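Agmatine N-acetyltransferase (Drosophila melanogaster, PDB 7CIW) transfers the acetyl group of acetyl-CoA to the amine of agmatine, as a GNAT-fold enzyme of the arylalkylamine N-acetyltransferase subfamily. Local coordinates at residues S82-P85 with E86-A89; S108-E111 with T112-V116; V150-R153 with G154-L157. The protein carries 1 engineered substitution. One frame throughout, in Å; residues are numbered along the deposited sequence.

Contact 1. Residues S82-P85 with E86-A89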
loop_
_atom_site.group_PDB
_atom_site.type_symbol
_atom_site.label_atom_id
_atom_site.label_comp_id
_atom_site.label_asym_id
_atom_site.label_seq_id
_atom_site.Cartn_x
_atom_site.Cartn_y
_atom_site.Cartn_z
ATOM N N SER A 82 -4.246 17.465 -1.017
ATOM C CA SER A 82 -5.470 17.589 -1.805
ATOM C C SER A 82 -5.215 17.620 -3.308
ATOM O O SER A 82 -6.179 17.542 -4.079
ATOM C CB SER A 82 -6.231 18.842 -1.389
ATOM O OG SER A 82 -5.487 20.000 -1.701
ATOM N N HIS A 83 -3.962 17.738 -3.736
ATOM C CA HIS A 83 -3.607 17.663 -5.145
ATOM C C HIS A 83 -3.417 16.231 -5.628
ATOM O O HIS A 83 -3.304 16.007 -6.835
ATOM C CB HIS A 83 -2.328 18.481 -5.398
ATOM C CG HIS A 83 -2.017 18.695 -6.845
ATOM N ND1 HIS A 83 -0.937 18.109 -7.468
ATOM C CD2 HIS A 83 -2.643 19.436 -7.791
ATOM C CE1 HIS A 83 -0.915 18.475 -8.737
ATOM N NE2 HIS A 83 -1.938 19.279 -8.960
ATOM N N GLU A 84 -3.406 15.249 -4.725
ATOM C CA GLU A 84 -3.130 13.877 -5.148
ATOM C C GLU A 84 -4.102 13.332 -6.194
ATOM O O GLU A 84 -3.649 12.578 -7.074
ATOM C CB GLU A 84 -3.080 12.956 -3.920
ATOM C CG GLU A 84 -2.535 11.556 -4.213
ATOM C CD GLU A 84 -1.064 11.536 -4.636
ATOM O OE1 GLU A 84 -0.410 12.601 -4.682
ATOM O OE2 GLU A 84 -0.556 10.429 -4.914
ATOM N N PRO A 85 -5.401 13.656 -6.190
ATOM C CA PRO A 85 -6.243 13.149 -7.292
ATOM C C PRO A 85 -5.756 13.599 -8.664
ATOM O O PRO A 85 -5.721 12.798 -9.609
ATOM C CB PRO A 85 -7.633 13.703 -6.953
ATOM C CG PRO A 85 -7.607 13.803 -5.447
ATOM C CD PRO A 85 -6.215 14.284 -5.131
ATOM N N GLU A 86 -5.361 14.864 -8.791
ATOM C CA GLU A 86 -4.857 15.360 -10.066
ATOM C C GLU A 86 -3.505 14.747 -10.396
ATOM O O GLU A 86 -3.248 14.358 -11.543
ATOM C CB GLU A 86 -4.757 16.884 -10.018
ATOM C CG GLU A 86 -6.118 17.588 -9.988
ATOM C CD GLU A 86 -6.932 17.333 -8.713
ATOM O OE1 GLU A 86 -6.342 17.176 -7.611
ATOM O OE2 GLU A 86 -8.179 17.274 -8.819
ATOM N N HIS A 87 -2.626 14.660 -9.398
ATOM C CA HIS A 87 -1.313 14.066 -9.601
ATOM C C HIS A 87 -1.415 12.616 -10.063
ATOM O O HIS A 87 -0.757 12.207 -11.028
ATOM C CB HIS A 87 -0.506 14.164 -8.301
ATOM C CG HIS A 87 0.835 13.508 -8.374
ATOM N ND1 HIS A 87 1.331 12.714 -7.363
ATOM C CD2 HIS A 87 1.783 13.523 -9.340
ATOM C CE1 HIS A 87 2.530 12.273 -7.701
ATOM N NE2 HIS A 87 2.825 12.747 -8.898
ATOM N N MET A 88 -2.235 11.812 -9.385
ATOM C CA MET A 88 -2.332 10.409 -9.773
ATOM C C MET A 88 -2.969 10.248 -11.142
ATOM O O MET A 88 -2.628 9.307 -11.866
ATOM C CB MET A 88 -3.117 9.611 -8.736
ATOM C CG MET A 88 -2.337 9.380 -7.468
ATOM S SD MET A 88 -2.766 7.854 -6.621
ATOM C CE MET A 88 -2.541 6.666 -7.939
ATOM N N ALA A 89 -3.899 11.135 -11.504
ATOM C CA ALA A 89 -4.495 11.043 -12.830
ATOM C C ALA A 89 -3.441 11.280 -13.899
ATOM O O ALA A 89 -3.378 10.549 -14.894
ATOM C CB ALA A 89 -5.647 12.038 -12.964
#
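Glu84 meets His87 and Met88 one turn further on, in the opening turns of helix 84-95. From CB its chain runs with CG anti to the backbone N (chi1 -169°), which sets Glu84 CG 3.9 Å from Met88 CG, and a bend at chi2 (65°) then turns the carboxylate across toward His87 and Met88. The two oxygens part company. Glu84 OE1 accepts a hydrogen bond from His87 ND1 at 3.2 Å; it lies in the imidazole plane, at the ring edge, while the nitrogen stands above the plane of the carboxylate. Glu84 OE2 turns to the methionine, 3.3 Å from Met88 CG. The His-carboxylate bond probably restrains the rotation of this partly exposed imidazole. One residue earlier, the His83 ring receives Glu86 over its face in a CH-pi contact, Glu86 CB lying 4.2 Å from the ring centroid. Backbone bonds from His87 N to His83 O, Met88 N to Glu84 O and Ala89 N to Pro85 O establish the helical repeat. On the side facing helix 99-114, Glu84 and Pro85 rest on Glu111 and Met88 reaches Leu104 and Leu107, while Arg118, on the short helix 116-119, binds Ser82 O.

Contact 2. Residues S108-E111 with T112-V116; sequences SAVE and TATDV
Ser108 to Thr112, Ala109 to Ala113, Val110 to Thr114 and Glu111 to Asp115 are joined by successive i to i+4 backbone hydrogen bonds, until Asp115 leaves helical geometry with a positive phi of 45°. Thr114 adds a side-chain bond to this pattern. Thr114 OG1 sits between the backbone N and the carbonyl carbon (chi1 54°), a rotation that turns the hydroxyl back to donate to Val110 O at 2.9 Å. That carbonyl therefore accepts both the amide and the hydroxyl of the same threonine, a common way for a buried helical threonine to satisfy its hydroxyl. The methyl, Thr114 CG2, is anti to the carbonyl carbon; it also lies against Val110 O and approaches Val110 CG1 at 4.2 Å. This is the C-terminal end of helix 99-114, which packs on the central sheet of the GNAT fold: Val110 touches Asp165, Leu186, Val209 and Thr211, and Thr114 lies on Ile183 and Thr211. Asp165 is a residue seen to bind CoA, so Val110 is in the second shell of that site. Two waters extend the polar network. One donates to Glu111 OE2 at 2.8 Å and to Thr114 OG1, and accepts from Val116 N at 3.0 Å, thereby tying the helix end to the first turn of helix 116-119. The other donates to Ser108 O and is shared with the hydroxyls of Ser108 and Thr112, at 2.7 Å from Ser108 OG and 2.9 Å from Thr112 OG1. Glu111, its chain bent at chi2, has its other oxygen, OE1, in a salt bridge with Lys80, which probably favours a charged carboxylate in this buried setting. Asp115 OD1 pairs instead with Arg118.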
loop_
_atom_site.group_PDB
_atom_site.type_symbol
_atom_site.label_atom_id
_atom_site.label_comp_id
_atom_site.label_asym_id
_atom_site.label_seq_id
_atom_site.Cartn_x
_atom_site.Cartn_y
_atom_site.Cartn_z
ATOM N N SER A 108 -5.767 5.450 -9.344
ATOM C CA SER A 108 -6.157 6.840 -9.539
ATOM C C SER A 108 -7.669 6.996 -9.478
ATOM O O SER A 108 -8.172 7.981 -8.928
ATOM C CB SER A 108 -5.609 7.352 -10.874
ATOM O OG SER A 108 -6.114 8.637 -11.206
ATOM N N ALA A 109 -8.414 6.039 -10.046
ATOM C CA ALA A 109 -9.864 6.073 -9.889
ATOM C C ALA A 109 -10.256 6.077 -8.417
ATOM O O ALA A 109 -11.162 6.812 -8.012
ATOM C CB ALA A 109 -10.511 4.892 -10.616
ATOM N N VAL A 110 -9.561 5.281 -7.599
ATOM C CA VAL A 110 -9.866 5.221 -6.172
ATOM C C VAL A 110 -9.490 6.526 -5.472
ATOM O O VAL A 110 -10.218 7.011 -4.599
ATOM C CB VAL A 110 -9.147 4.011 -5.548
ATOM C CG1 VAL A 110 -9.285 4.029 -4.047
ATOM C CG2 VAL A 110 -9.694 2.708 -6.153
ATOM N N GLU A 111 -8.344 7.109 -5.825
ATOM C CA GLU A 111 -7.939 8.365 -5.196
ATOM C C GLU A 111 -8.928 9.481 -5.516
ATOM O O GLU A 111 -9.274 10.288 -4.646
ATOM C CB GLU A 111 -6.527 8.744 -5.648
ATOM C CG GLU A 111 -6.069 10.124 -5.194
ATOM C CD GLU A 111 -5.761 10.169 -3.707
ATOM O OE1 GLU A 111 -5.258 9.152 -3.188
ATOM O OE2 GLU A 111 -6.053 11.201 -3.057
ATOM N N THR A 112 -9.416 9.528 -6.756
ATOM C CA THR A 112 -10.413 10.531 -7.116
ATOM C C THR A 112 -11.701 10.325 -6.332
ATOM O O THR A 112 -12.323 11.295 -5.881
ATOM C CB THR A 112 -10.697 10.466 -8.615
ATOM O OG1 THR A 112 -9.542 10.910 -9.332
ATOM C CG2 THR A 112 -11.891 11.340 -8.972
ATOM N N ALA A 113 -12.104 9.064 -6.142
ATOM C CA ALA A 113 -13.349 8.786 -5.436
ATOM C C ALA A 113 -13.226 9.050 -3.941
ATOM O O ALA A 113 -14.203 9.475 -3.307
ATOM C CB ALA A 113 -13.773 7.336 -5.681
ATOM N N THR A 114 -12.048 8.815 -3.353
ATOM C CA THR A 114 -11.925 8.980 -1.903
ATOM C C THR A 114 -11.610 10.423 -1.523
ATOM O O THR A 114 -12.234 10.970 -0.606
ATOM C CB THR A 114 -10.862 8.037 -1.343
ATOM O OG1 THR A 114 -9.623 8.210 -2.043
ATOM C CG2 THR A 114 -11.313 6.596 -1.488
ATOM N N ASP A 115 -10.636 11.038 -2.199
ATOM C CA ASP A 115 -10.339 12.469 -2.074
ATOM C C ASP A 115 -10.330 12.905 -0.605
ATOM O O ASP A 115 -11.044 13.815 -0.192
ATOM C CB ASP A 115 -11.348 13.285 -2.891
ATOM C CG ASP A 115 -10.864 14.698 -3.215
ATOM O OD1 ASP A 115 -9.741 15.073 -2.830
ATOM O OD2 ASP A 115 -11.624 15.448 -3.860
ATOM N N VAL A 116 -9.498 12.226 0.192
ATOM C CA VAL A 116 -9.730 12.230 1.637
ATOM C C VAL A 116 -9.425 13.580 2.261
ATOM O O VAL A 116 -9.941 13.897 3.337
ATOM C CB VAL A 116 -8.919 11.131 2.344
ATOM C CG1 VAL A 116 -9.414 9.749 1.939
ATOM C CG2 VAL A 116 -7.392 11.322 2.112
HETATM O O HOH W 1 -6.691 10.397 -9.208
HETATM O O HOH W 2 -7.764 10.212 -1.104
#

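Contact 3. Residues V150-R153 with G154-L157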
loop_
_atom_site.group_PDB
_atom_site.type_symbol
_atom_site.label_atom_id
_atom_site.label_comp_id
_atom_site.label_asym_id
_atom_site.label_seq_id
_atom_site.Cartn_x
_atom_site.Cartn_y
_atom_site.Cartn_z
ATOM N N VAL A 150 3.291 2.758 11.429
ATOM C CA VAL A 150 3.009 3.840 10.493
ATOM C C VAL A 150 2.124 4.893 11.143
ATOM O O VAL A 150 2.350 6.097 10.977
ATOM C CB VAL A 150 2.369 3.281 9.214
ATOM C CG1 VAL A 150 1.838 4.427 8.336
ATOM C CG2 VAL A 150 3.394 2.435 8.473
ATOM N N ALA A 151 1.081 4.461 11.869
ATOM C CA ALA A 151 0.207 5.433 12.515
ATOM C C ALA A 151 0.978 6.329 13.474
ATOM O O ALA A 151 0.718 7.534 13.543
ATOM C CB ALA A 151 -0.930 4.731 13.263
ATOM N N GLN A 152 1.907 5.759 14.246
ATOM C CA GLN A 152 2.676 6.582 15.179
ATOM C C GLN A 152 3.596 7.538 14.436
ATOM O O GLN A 152 3.768 8.693 14.847
ATOM C CB GLN A 152 3.494 5.707 16.133
ATOM C CG GLN A 152 4.242 6.526 17.185
ATOM C CD GLN A 152 3.299 7.340 18.057
ATOM O OE1 GLN A 152 2.361 6.796 18.630
ATOM N NE2 GLN A 152 3.541 8.650 18.156
ATOM N N ARG A 153 4.189 7.075 13.338
ATOM C CA ARG A 153 5.005 7.960 12.518
ATOM C C ARG A 153 4.160 9.090 11.951
ATOM O O ARG A 153 4.609 10.243 11.873
ATOM C CB ARG A 153 5.672 7.146 11.410
ATOM C CG ARG A 153 6.419 7.944 10.362
ATOM C CD ARG A 153 7.607 8.674 10.943
ATOM N NE ARG A 153 8.473 9.178 9.878
ATOM C CZ ARG A 153 9.406 10.103 10.050
ATOM N NH1 ARG A 153 9.598 10.628 11.252
ATOM N NH2 ARG A 153 10.139 10.506 9.019
ATOM N N GLY A 154 2.925 8.777 11.550
ATOM C CA GLY A 154 2.025 9.816 11.087
ATOM C C GLY A 154 1.712 10.835 12.165
ATOM O O GLY A 154 1.693 12.035 11.904
ATOM N N ARG A 155 1.437 10.360 13.385
ATOM C CA ARG A 155 1.207 11.263 14.506
ATOM C C ARG A 155 2.392 12.200 14.701
ATOM O O ARG A 155 2.216 13.411 14.878
ATOM C CB ARG A 155 0.963 10.457 15.780
ATOM C CG ARG A 155 -0.427 9.877 15.922
ATOM C CD ARG A 155 -0.652 9.410 17.352
ATOM N NE ARG A 155 -0.088 8.085 17.549
ATOM C CZ ARG A 155 -0.726 6.951 17.269
ATOM N NH1 ARG A 155 -1.961 6.973 16.797
ATOM N NH2 ARG A 155 -0.124 5.796 17.470
ATOM N N ASP A 156 3.609 11.644 14.706
ATOM C CA ASP A 156 4.805 12.463 14.883
ATOM C C ASP A 156 4.914 13.514 13.788
ATOM O O ASP A 156 5.334 14.649 14.044
ATOM C CB ASP A 156 6.055 11.587 14.869
ATOM C CG ASP A 156 6.197 10.717 16.094
ATOM O OD1 ASP A 156 5.377 10.826 17.031
ATOM O OD2 ASP A 156 7.157 9.918 16.106
ATOM N N LEU A 157 4.556 13.147 12.552
ATOM C CA LEU A 157 4.656 14.048 11.409
ATOM C C LEU A 157 3.514 15.050 11.333
ATOM O O LEU A 157 3.507 15.886 10.421
ATOM C CB LEU A 157 4.713 13.237 10.108
ATOM C CG LEU A 157 6.001 12.464 9.847
ATOM C CD1 LEU A 157 5.775 11.402 8.780
ATOM C CD2 LEU A 157 7.118 13.409 9.411
#
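Gly154 gives its amide to Val150 O at 2.8 Å, continuing the backbone bonding of helix 142-156; Val150 packs on strand 125-133 of its own beta-alpha-beta unit and on the adjacent strand 70-80. Arg155 folds back, bent at chi3 (-83°), and grips Gln152 side-on: NE at 3.0 Å and NH2 at 2.9 Å both donate to Gln152 OE1. The oxygen lies in the guanidinium plane, yet both nitrogens stand above the same face of the amide, and Ala151 O lies over the guanidinium face. Asp156 takes the other end of that amide, Gln152 NE2 donating to Asp156 OD1 at 3.1 Å, so the glutamine is held at both ends. Leu157 closes the segment over Arg153, with Leu157 CD1 3.7 Å from Arg153 NE and Leu157 CD2 above the centre of the guanidinium, whose NH2 binds Phe59 O. An alanine at Arg153 is likely to leave the Leu157 methyls without their support and Phe59 O without this donor. Bridged through the neutral Gln152, Arg155 and Asp156 are coupled without direct ion pairing, and the glutamine amide is probably polarised by the opposite charges at its two ends.

In the fold
The three contacts follow in series along the chain, all within the GNAT fold. Contacts 1 and 2 lie on the consecutive helices 84-95 and 99-114, with centres 8 Å apart, and touch where Ala89 meets Ser108 and Pro85 meets Asp115. Contact 3 belongs to helix 142-156, the crossover between the parallel strands 125-133 and 161-166, and its centre is about 22 Å from both others. The central mixed sheet links these regions, contact 2 packing on strands 161-166, 181-187 and 208-215, contact 3 on 62-67, 70-80 and 125-133. Met88 and Val110 each lie about 9 Å from bound acetylagmatine and Val150 about 10 Å, side chain to ligand, so all three are outside the substrate's first shell.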